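Local coordinates for protein putative alcohol dehydrogenase (Sinorhizobium meliloti, PDB 4J6F) that probably acts as a zinc-binding, NAD-dependent alcohol dehydrogenase of the medium-chain dehydrogenase/reductase family, at residues Asn74-Asp77 with Val78-Glu82; Phe336-Leu339 with Val340-Ile343. All coordinates share one frame; numbering follows the deposited sequence.

In the fold
Interactions 1 and 2 are local contacts within two separate helices. Interaction 1 lies on helix 75-82, which follows strand 63-72 in the GroES-like part of the chain. Interaction 2 lies on helix 333-344, which follows strand 324-327, an outermost strand of the six-stranded parallel sheet expected to belong to the nucleotide-binding domain. The centres of interactions 1 and 2 are about 25 Å apart. They lie on opposite sides of the middle of the chain. Their nearest atoms stay about 11 Å apart, so they do not touch. Thr76 in interaction 1 and Phe336 in interaction 2 each have a side chain about 4 Å from a bound glycerol, probably from the crystallisation liquor.

Interaction 1: residues Asn74-Asp77 with Val78-Glu82; sequences NNTD and VWVRE
Asn75 and Trp79 lie side by side, one helical turn apart. Asn75 CB sits over one face of the six-membered ring of Trp79, 4.0 Å from its centroid, as a CH-pi contact. Its nearest ring atom is Trp79 CZ3, 3.6 Å from Asn75 CB. The amide does not stack flat on the indole, for their planes are 60° apart, and Asn75 ND2 reaches Trp79 CH2 at 3.8 Å. Trp79 CG lies beside its backbone N (chi1 -69°), which brings the indole back under Asn75. Asn75 O lies above the same ring system, near its rim, and accepts Trp79 N at 3.0 Å in a nearly straight bond (170°). Val78 N also reaches Asn75 O, but weakly. With the indole of Trp79 cut back to the methyl of an alanine, a gap is likely to open beside Asn75 CB and ND2, leaving the OD1 bond to Lys371 as the remaining hold on that amide.

Thr76 O accepts Val80 N at 2.9 Å, and Asp77 O takes Arg81 N in a longer bond. These are the i to i+4 bonds of helix 75-82, a short helix after strand 63-72 in the GroES-like region of this dehydrogenase family. On another side of the helix, Val80 CG2 packs 3.8 Å from Thr76 OG1. The Thr76 hydroxyl has hydrogen bonds with Tyr153 OH and Tyr85 OH.

Asp77 turns its carboxylate back to Asn74. Its OD2 is met by Asn74 N at 3.2 Å from above the carboxylate plane, while Tyr162 OH bonds to the same oxygen. Asn74 ND2 bonds to Asp113. Helix 361-370 covers Asn75 through Phe368, and Asp77 and Val78 through Gln365. Further along, Arg81 NE bonds to Gly43 O.

Interaction 2: residues Phe336-Leu339 with Val340-Ile343; sequences FRRL and VRYI
Arg337 O accepts Arg341 N at 2.8 Å, with the donor in the carbonyl plane. Three more bonds of the same i to i+4 kind run beside it. Phe336 O takes Val340 N, and Leu339 O takes Ile343 N in an almost straight bond (175°). Tyr342 N meets Arg338 O on a less straight line. Arg338 also carries the main charged interaction. Its NH2 forms salt bridges with Asp335, one turn back, and with Glu196 of helix 189-201. These carboxylates would be expected to ease the approach of Arg341, whose NH2 is 4.6 Å from Arg338 NH1 with like charge.

Arg341 folds back along the helix. Its chain bends at chi2 and chi3 (chi3 53°), which lays one guanidinium face over Arg338 CA and sets Arg341 NH2 3.6 Å from Arg338 CB. The two guanidinium planes are well inclined to each other and do not stack.

Helix 333-344 follows strand 324-327 of the six-stranded parallel sheet, which is consistent with the Rossmann-type nucleotide-binding domain of the family. Its Phe336 and Ile343 touch Met135 of strand 133-140, so the helix packs against the mixed sheet as well.

Arg338 and Tyr342 lie side by side. Arg338 CG rests over the tyrosine ring as a CH-pi contact, 4.2 Å from its centroid and toward the rim. The guanidinium is turned 78° to the ring. Helix 218-229 meets Tyr342 through Leu226 and Ala229.

On the side that meets strand 133-140 and helix 189-201, Val340 CG2 comes to 3.5 Å from Phe336 CE2, the two side chains crossing at a slant. Leu339 CD1 and Ile343 CD1 meet at 4.1 Å. Leu193 of helix 189-201 covers Phe336.

Interaction 1: residues Asn74-Asp77 with Val78-Glu82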
ATOM      1  N   ASN A  74       8.241  22.798 -10.993  1.00 28.77           N
ATOM      2  CA  ASN A  74       7.630  21.527 -10.598  1.00 27.02           C
ATOM      3  C   ASN A  74       6.105  21.594 -10.523  1.00 26.84           C
ATOM      4  O   ASN A  74       5.524  22.669 -10.363  1.00 26.39           O
ATOM      5  CB  ASN A  74       8.176  21.093  -9.242  1.00 26.97           C
ATOM      6  CG  ASN A  74       9.642  20.778  -9.298  1.00 29.16           C
ATOM      7  OD1 ASN A  74      10.061  19.759  -9.858  1.00 30.06           O
ATOM      8  ND2 ASN A  74      10.440  21.666  -8.744  1.00 30.65           N
ATOM      9  N   ASN A  75       5.455  20.439 -10.611  1.00 26.66           N
ATOM     10  CA  ASN A  75       4.006  20.395 -10.507  1.00 27.66           C
ATOM     11  C   ASN A  75       3.441  21.074  -9.250  1.00 26.91           C
ATOM     12  O   ASN A  75       2.391  21.743  -9.287  1.00 26.99           O
ATOM     13  CB  ASN A  75       3.541  18.951 -10.603  1.00 29.38           C
ATOM     14  CG  ASN A  75       3.533  18.456 -12.028  1.00 31.56           C
ATOM     15  OD1 ASN A  75       3.758  19.217 -12.960  1.00 34.26           O
ATOM     16  ND2 ASN A  75       3.260  17.182 -12.206  1.00 31.14           N
ATOM     17  N   THR A  76       4.154  20.924  -8.142  1.00 24.92           N
ATOM     18  CA  THR A  76       3.696  21.484  -6.892  1.00 24.00           C
ATOM     19  C   THR A  76       3.535  23.008  -6.972  1.00 26.11           C
ATOM     20  O   THR A  76       2.675  23.555  -6.296  1.00 25.84           O
ATOM     21  CB  THR A  76       4.597  21.044  -5.733  1.00 23.29           C
ATOM     22  OG1 THR A  76       3.945  21.324  -4.501  1.00 23.32           O
ATOM     23  CG2 THR A  76       5.946  21.746  -5.774  1.00 23.62           C
ATOM     24  N   ASP A  77       4.335  23.677  -7.818  1.00 28.36           N
ATOM     25  CA  ASP A  77       4.166  25.115  -8.129  1.00 29.84           C
ATOM     26  C   ASP A  77       2.723  25.423  -8.477  1.00 28.44           C
ATOM     27  O   ASP A  77       2.098  26.331  -7.915  1.00 28.86           O
ATOM     28  CB  ASP A  77       4.973  25.506  -9.373  1.00 34.84           C
ATOM     29  CG  ASP A  77       6.482  25.407  -9.185  1.00 41.03           C
ATOM     30  OD1 ASP A  77       6.958  25.060  -8.074  1.00 41.88           O
ATOM     31  OD2 ASP A  77       7.187  25.688 -10.187  1.00 42.20           O
ATOM     32  N   VAL A  78       2.226  24.644  -9.439  1.00 26.95           N
ATOM     33  CA  VAL A  78       0.931  24.818 -10.062  1.00 25.90           C
ATOM     34  C   VAL A  78      -0.158  24.426  -9.081  1.00 26.83           C
ATOM     35  O   VAL A  78      -1.058  25.213  -8.798  1.00 28.15           O
ATOM     36  CB  VAL A  78       0.833  23.966 -11.353  1.00 24.45           C
ATOM     37  CG1 VAL A  78      -0.574  23.963 -11.917  1.00 25.29           C
ATOM     38  CG2 VAL A  78       1.786  24.483 -12.405  1.00 23.48           C
ATOM     39  N   TRP A  79      -0.068  23.218  -8.541  1.00 26.40           N
ATOM     40  CA  TRP A  79      -1.094  22.750  -7.615  1.00 26.77           C
ATOM     41  C   TRP A  79      -1.240  23.596  -6.357  1.00 26.22           C
ATOM     42  O   TRP A  79      -2.361  23.812  -5.899  1.00 27.96           O
ATOM     43  CB  TRP A  79      -0.913  21.271  -7.282  1.00 26.95           C
ATOM     44  CG  TRP A  79      -1.217  20.381  -8.460  1.00 29.80           C
ATOM     45  CD1 TRP A  79      -2.196  20.565  -9.434  1.00 31.80           C
ATOM     46  CD2 TRP A  79      -0.562  19.164  -8.788  1.00 29.28           C
ATOM     47  NE1 TRP A  79      -2.163  19.531 -10.346  1.00 31.14           N
ATOM     48  CE2 TRP A  79      -1.174  18.656  -9.968  1.00 31.23           C
ATOM     49  CE3 TRP A  79       0.480  18.449  -8.206  1.00 31.46           C
ATOM     50  CZ2 TRP A  79      -0.766  17.463 -10.564  1.00 34.60           C
ATOM     51  CZ3 TRP A  79       0.890  17.254  -8.803  1.00 36.96           C
ATOM     52  CH2 TRP A  79       0.264  16.773  -9.968  1.00 37.09           C
ATOM     53  N   VAL A  80      -0.137  24.105  -5.813  1.00 23.90           N
ATOM     54  CA  VAL A  80      -0.243  25.003  -4.666  1.00 23.77           C
ATOM     55  C   VAL A  80      -1.006  26.266  -5.070  1.00 26.83           C
ATOM     56  O   VAL A  80      -1.878  26.720  -4.344  1.00 28.11           O
ATOM     57  CB  VAL A  80       1.129  25.349  -4.061  1.00 22.15           C
ATOM     58  CG1 VAL A  80       1.041  26.543  -3.129  1.00 22.03           C
ATOM     59  CG2 VAL A  80       1.694  24.155  -3.319  1.00 21.51           C
ATOM     60  N   ARG A  81      -0.700  26.812  -6.242  1.00 27.89           N
ATOM     61  CA  ARG A  81      -1.345  28.035  -6.698  1.00 29.05           C
ATOM     62  C   ARG A  81      -2.826  27.797  -6.903  1.00 32.44           C
ATOM     63  O   ARG A  81      -3.643  28.591  -6.455  1.00 36.33           O
ATOM     64  CB  ARG A  81      -0.703  28.522  -7.985  1.00 28.31           C
ATOM     65  CG  ARG A  81      -1.180  29.878  -8.482  1.00 27.79           C
ATOM     66  CD  ARG A  81      -0.790  30.047  -9.940  1.00 27.19           C
ATOM     67  NE  ARG A  81      -1.740  29.314 -10.770  1.00 28.30           N
ATOM     68  CZ  ARG A  81      -1.429  28.599 -11.847  1.00 28.70           C
ATOM     69  NH1 ARG A  81      -0.178  28.506 -12.263  1.00 27.38           N
ATOM     70  NH2 ARG A  81      -2.388  27.971 -12.515  1.00 31.40           N
ATOM     71  N   GLU A  82      -3.178  26.697  -7.564  1.00 32.97           N
ATOM     72  CA  GLU A  82      -4.593  26.346  -7.775  1.00 33.45           C
ATOM     73  C   GLU A  82      -5.317  25.924  -6.493  1.00 33.50           C
ATOM     74  O   GLU A  82      -6.534  26.022  -6.427  1.00 34.66           O
ATOM     75  CB  GLU A  82      -4.735  25.254  -8.832  1.00 33.87           C
ATOM     76  CG  GLU A  82      -4.062  25.624 -10.136  1.00 39.52           C
ATOM     77  CD  GLU A  82      -4.244  24.588 -11.229  1.00 45.22           C
ATOM     78  OE1 GLU A  82      -4.021  23.392 -10.962  1.00 44.58           O
ATOM     79  OE2 GLU A  82      -4.602  24.978 -12.364  1.00 49.91           O
TER

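Interaction 2: residues Phe336-Leu339 with Val340-Ile343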
ATOM      1  N   PHE A 336      18.496  12.502   0.073  1.00 37.55           N
ATOM      2  CA  PHE A 336      19.128  13.666  -0.532  1.00 34.48           C
ATOM      3  C   PHE A 336      20.635  13.486  -0.719  1.00 37.18           C
ATOM      4  O   PHE A 336      21.192  13.893  -1.744  1.00 39.77           O
ATOM      5  CB  PHE A 336      18.849  14.938   0.261  1.00 31.49           C
ATOM      6  CG  PHE A 336      19.342  16.180  -0.427  1.00 31.64           C
ATOM      7  CD1 PHE A 336      18.569  16.803  -1.405  1.00 30.46           C
ATOM      8  CD2 PHE A 336      20.591  16.716  -0.125  1.00 31.93           C
ATOM      9  CE1 PHE A 336      19.020  17.940  -2.052  1.00 29.76           C
ATOM     10  CE2 PHE A 336      21.047  17.854  -0.773  1.00 31.64           C
ATOM     11  CZ  PHE A 336      20.266  18.463  -1.740  1.00 30.57           C
ATOM     12  N   ARG A 337      21.299  12.888   0.266  1.00 36.72           N
ATOM     13  CA  ARG A 337      22.736  12.672   0.174  1.00 35.39           C
ATOM     14  C   ARG A 337      23.052  11.783  -1.022  1.00 35.82           C
ATOM     15  O   ARG A 337      23.948  12.088  -1.820  1.00 36.96           O
ATOM     16  CB  ARG A 337      23.281  12.095   1.470  1.00 34.54           C
ATOM     17  CG  ARG A 337      23.748  13.154   2.456  1.00 36.04           C
ATOM     18  CD  ARG A 337      24.291  12.498   3.726  1.00 39.13           C
ATOM     19  NE  ARG A 337      23.349  12.579   4.848  1.00 41.02           N
ATOM     20  CZ  ARG A 337      22.718  11.542   5.398  1.00 41.25           C
ATOM     21  NH1 ARG A 337      22.920  10.309   4.946  1.00 45.67           N
ATOM     22  NH2 ARG A 337      21.888  11.734   6.415  1.00 38.03           N
ATOM     23  N   ARG A 338      22.271  10.712  -1.160  1.00 34.94           N
ATOM     24  CA  ARG A 338      22.420   9.766  -2.254  1.00 34.68           C
ATOM     25  C   ARG A 338      22.230  10.479  -3.574  1.00 34.75           C
ATOM     26  O   ARG A 338      22.929  10.197  -4.544  1.00 36.56           O
ATOM     27  CB  ARG A 338      21.410   8.626  -2.131  1.00 33.49           C
ATOM     28  CG  ARG A 338      21.602   7.514  -3.155  1.00 35.01           C
ATOM     29  CD  ARG A 338      21.122   6.180  -2.605  1.00 38.69           C
ATOM     30  NE  ARG A 338      19.692   6.212  -2.296  1.00 40.68           N
ATOM     31  CZ  ARG A 338      19.160   6.275  -1.072  1.00 39.87           C
ATOM     32  NH1 ARG A 338      19.920   6.297   0.016  1.00 38.19           N
ATOM     33  NH2 ARG A 338      17.844   6.323  -0.941  1.00 40.09           N
ATOM     34  N   LEU A 339      21.283  11.408  -3.612  1.00 32.45           N
ATOM     35  CA  LEU A 339      21.038  12.171  -4.826  1.00 32.24           C
ATOM     36  C   LEU A 339      22.260  13.020  -5.171  1.00 33.13           C
ATOM     37  O   LEU A 339      22.757  12.966  -6.300  1.00 32.70           O
ATOM     38  CB  LEU A 339      19.782  13.023  -4.679  1.00 31.83           C
ATOM     39  CG  LEU A 339      19.474  14.061  -5.744  1.00 31.16           C
ATOM     40  CD1 LEU A 339      19.408  13.380  -7.099  1.00 32.88           C
ATOM     41  CD2 LEU A 339      18.159  14.734  -5.400  1.00 28.72           C
ATOM     42  N   VAL A 340      22.760  13.776  -4.191  1.00 34.03           N
ATOM     43  CA  VAL A 340      24.006  14.519  -4.383  1.00 34.87           C
ATOM     44  C   VAL A 340      25.076  13.570  -4.941  1.00 36.24           C
ATOM     45  O   VAL A 340      25.687  13.856  -5.976  1.00 38.32           O
ATOM     46  CB  VAL A 340      24.480  15.237  -3.089  1.00 31.96           C
ATOM     47  CG1 VAL A 340      25.880  15.823  -3.253  1.00 30.89           C
ATOM     48  CG2 VAL A 340      23.508  16.345  -2.720  1.00 29.44           C
ATOM     49  N   ARG A 341      25.257  12.432  -4.277  1.00 34.47           N
ATOM     50  CA  ARG A 341      26.228  11.433  -4.689  1.00 36.31           C
ATOM     51  C   ARG A 341      26.034  11.005  -6.155  1.00 36.58           C
ATOM     52  O   ARG A 341      27.006  10.913  -6.914  1.00 36.27           O
ATOM     53  CB  ARG A 341      26.145  10.238  -3.746  1.00 39.26           C
ATOM     54  CG  ARG A 341      27.478   9.668  -3.298  1.00 43.78           C
ATOM     55  CD  ARG A 341      27.387   9.085  -1.891  1.00 48.38           C
ATOM     56  NE  ARG A 341      26.305   8.098  -1.724  1.00 51.61           N
ATOM     57  CZ  ARG A 341      25.334   8.181  -0.808  1.00 48.59           C
ATOM     58  NH1 ARG A 341      25.296   9.202   0.046  1.00 50.89           N
ATOM     59  NH2 ARG A 341      24.401   7.240  -0.743  1.00 43.27           N
ATOM     60  N   TYR A 342      24.781  10.779  -6.559  1.00 36.26           N
ATOM     61  CA  TYR A 342      24.466  10.380  -7.937  1.00 36.78           C
ATOM     62  C   TYR A 342      24.878  11.440  -8.950  1.00 36.43           C
ATOM     63  O   TYR A 342      25.502  11.135  -9.982  1.00 36.11           O
ATOM     64  CB  TYR A 342      22.969  10.120  -8.110  1.00 37.48           C
ATOM     65  CG  TYR A 342      22.465   8.761  -7.673  1.00 38.13           C
ATOM     66  CD1 TYR A 342      23.325   7.671  -7.534  1.00 39.23           C
ATOM     67  CD2 TYR A 342      21.105   8.559  -7.433  1.00 38.91           C
ATOM     68  CE1 TYR A 342      22.849   6.426  -7.137  1.00 39.74           C
ATOM     69  CE2 TYR A 342      20.617   7.316  -7.045  1.00 41.26           C
ATOM     70  CZ  TYR A 342      21.494   6.256  -6.899  1.00 40.78           C
ATOM     71  OH  TYR A 342      21.010   5.035  -6.523  1.00 41.69           O
ATOM     72  N   ILE A 343      24.495  12.680  -8.660  1.00 35.69           N
ATOM     73  CA  ILE A 343      24.899  13.822  -9.468  1.00 35.64           C
ATOM     74  C   ILE A 343      26.419  13.865  -9.634  1.00 38.08           C
ATOM     75  O   ILE A 343      26.911  14.016 -10.761  1.00 39.12           O
ATOM     76  CB  ILE A 343      24.393  15.145  -8.873  1.00 34.59           C
ATOM     77  CG1 ILE A 343      22.871  15.263  -9.045  1.00 32.76           C
ATOM     78  CG2 ILE A 343      25.099  16.311  -9.542  1.00 36.52           C
ATOM     79  CD1 ILE A 343      22.190  16.210  -8.071  1.00 31.08           C
TER